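Local coordinates for Sm domain-containing protein (Pyrococcus furiosus, PDB 1YCY) that is of uncharacterised function but carries an Sm-like domain and, as in that family, probably binds RNA, at residues W14-V19 / T30-F36. Sequence-based numbering, arbitrary orientation.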
# COMPACT_ATOMS: atom_id res chain seq x y z
N TRP A 14 20.03 31.51 -2.42
CA TRP A 14 20.64 30.18 -2.18
C TRP A 14 21.47 29.69 -3.35
O TRP A 14 22.16 28.66 -3.23
CB TRP A 14 19.56 29.12 -1.90
CG TRP A 14 18.82 29.26 -0.62
CD1 TRP A 14 18.77 30.35 0.19
CD2 TRP A 14 17.97 28.27 -0.03
NE1 TRP A 14 17.96 30.10 1.27
CE2 TRP A 14 17.45 28.83 1.16
CE3 TRP A 14 17.60 26.97 -0.38
CZ2 TRP A 14 16.57 28.13 1.99
CZ3 TRP A 14 16.73 26.27 0.46
CH2 TRP A 14 16.23 26.85 1.63
N LYS A 15 21.38 30.39 -4.49
CA LYS A 15 22.18 30.07 -5.67
C LYS A 15 23.66 30.12 -5.32
O LYS A 15 24.15 31.10 -4.75
CB LYS A 15 21.88 31.01 -6.84
CG LYS A 15 22.18 30.38 -8.20
CD LYS A 15 22.16 31.39 -9.35
CE LYS A 15 20.81 32.10 -9.48
NZ LYS A 15 20.79 33.09 -10.61
N GLY A 16 24.36 29.05 -5.64
CA GLY A 16 25.74 28.91 -5.25
C GLY A 16 25.89 27.84 -4.22
O GLY A 16 26.91 27.13 -4.20
N HIS A 17 24.89 27.69 -3.36
CA HIS A 17 25.05 26.89 -2.16
C HIS A 17 24.48 25.50 -2.29
O HIS A 17 23.53 25.26 -3.04
CB HIS A 17 24.42 27.60 -0.97
CG HIS A 17 24.91 29.01 -0.81
ND1 HIS A 17 24.24 30.09 -1.34
CD2 HIS A 17 26.03 29.50 -0.24
CE1 HIS A 17 24.92 31.20 -1.08
NE2 HIS A 17 26.01 30.86 -0.41
N LYS A 18 25.10 24.60 -1.53
CA LYS A 18 24.62 23.25 -1.35
C LYS A 18 23.18 23.30 -0.79
O LYS A 18 22.84 24.18 0.02
CB LYS A 18 25.55 22.50 -0.39
CG LYS A 18 25.46 21.01 -0.48
CD LYS A 18 26.57 20.32 0.31
CE LYS A 18 26.35 18.78 0.35
NZ LYS A 18 27.16 18.03 1.41
N VAL A 19 22.33 22.39 -1.26
CA VAL A 19 20.96 22.28 -0.79
C VAL A 19 20.53 20.83 -0.88
O VAL A 19 21.02 20.11 -1.74
CB VAL A 19 19.98 23.14 -1.61
CG1 VAL A 19 20.41 24.57 -1.58
CG2 VAL A 19 19.88 22.64 -3.06
N THR A 30 21.15 15.49 -2.72
CA THR A 30 21.63 16.83 -2.39
C THR A 30 22.64 17.29 -3.44
O THR A 30 23.29 16.46 -4.08
CB THR A 30 22.28 16.85 -0.97
OG1 THR A 30 22.38 18.20 -0.50
CG2 THR A 30 23.67 16.19 -0.98
N GLY A 31 22.77 18.60 -3.62
CA GLY A 31 23.78 19.19 -4.52
C GLY A 31 23.69 20.71 -4.63
O GLY A 31 22.82 21.33 -4.05
N THR A 32 24.56 21.32 -5.41
CA THR A 32 24.64 22.78 -5.44
C THR A 32 23.53 23.39 -6.28
O THR A 32 23.37 23.03 -7.43
CB THR A 32 26.02 23.24 -6.02
OG1 THR A 32 27.08 22.68 -5.25
CG2 THR A 32 26.12 24.78 -6.04
N LEU A 33 22.79 24.35 -5.73
CA LEU A 33 21.78 25.02 -6.55
C LEU A 33 22.45 25.87 -7.64
O LEU A 33 22.70 27.07 -7.46
CB LEU A 33 20.83 25.89 -5.70
CG LEU A 33 19.83 26.73 -6.52
CD1 LEU A 33 19.02 25.83 -7.42
CD2 LEU A 33 18.90 27.58 -5.66
N GLU A 34 22.74 25.23 -8.77
CA GLU A 34 23.31 25.95 -9.92
C GLU A 34 22.39 27.03 -10.48
O GLU A 34 22.82 28.16 -10.64
CB GLU A 34 23.72 24.99 -11.03
CG GLU A 34 24.09 25.69 -12.32
CD GLU A 34 24.82 24.79 -13.29
OE1 GLU A 34 25.47 23.81 -12.84
OE2 GLU A 34 24.75 25.07 -14.51
N ASP A 35 21.15 26.68 -10.80
CA ASP A 35 20.19 27.69 -11.26
C ASP A 35 18.74 27.24 -11.15
O ASP A 35 18.48 26.09 -10.77
CB ASP A 35 20.50 28.10 -12.70
CG ASP A 35 20.24 29.56 -12.95
OD1 ASP A 35 20.13 30.31 -11.96
OD2 ASP A 35 20.13 29.98 -14.13
N PHE A 36 17.81 28.14 -11.47
CA PHE A 36 16.40 27.85 -11.30
C PHE A 36 15.48 28.84 -12.02
O PHE A 36 15.90 29.92 -12.44
CB PHE A 36 16.07 27.93 -9.82
CG PHE A 36 16.15 29.34 -9.27
CD1 PHE A 36 15.04 30.18 -9.35
CD2 PHE A 36 17.32 29.81 -8.71
CE1 PHE A 36 15.11 31.47 -8.86
CE2 PHE A 36 17.40 31.10 -8.22
CZ PHE A 36 16.28 31.94 -8.30
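In this Sm fold the loop after helix 6-14 turns into strand 18-23, and both pair with strand 30-36, the second strand along the chain. V19 and G31 form a hydrogen-bonded pair: V19 N reaches G31 O at 3.0 Å, and G31 N returns to V19 O almost in line with its carbonyl. That same V19 O takes a second bond, 2.7 Å from T30 OG1, which comes from above the carbonyl plane. T30 holds OG1 anti to its own N (chi1 -163°), turning the hydroxyl across to V19. A valine in place of T30 would probably cost V19 O this second donor, leaving it, of these two, with the G31 amide. K18 and T32 make the next, non-hydrogen-bonded pair; beyond it L33 N bonds H17 O, and G16 N bonds L33 O at 3.2 Å. L33 CD2 packs against the end of the helix, 4.1 Å from W14 CB, and L33 also touches L11. At the far end K15 lies alongside D35, its NZ 3.2 Å from OD1 of D35, a salt bridge whose hydrogen bond is weak, while K15 CE sits 3.8 Å from F36 CE2. Main-chain bonds therefore carry most of the pairing, the exposed lysine adding a modest charge link.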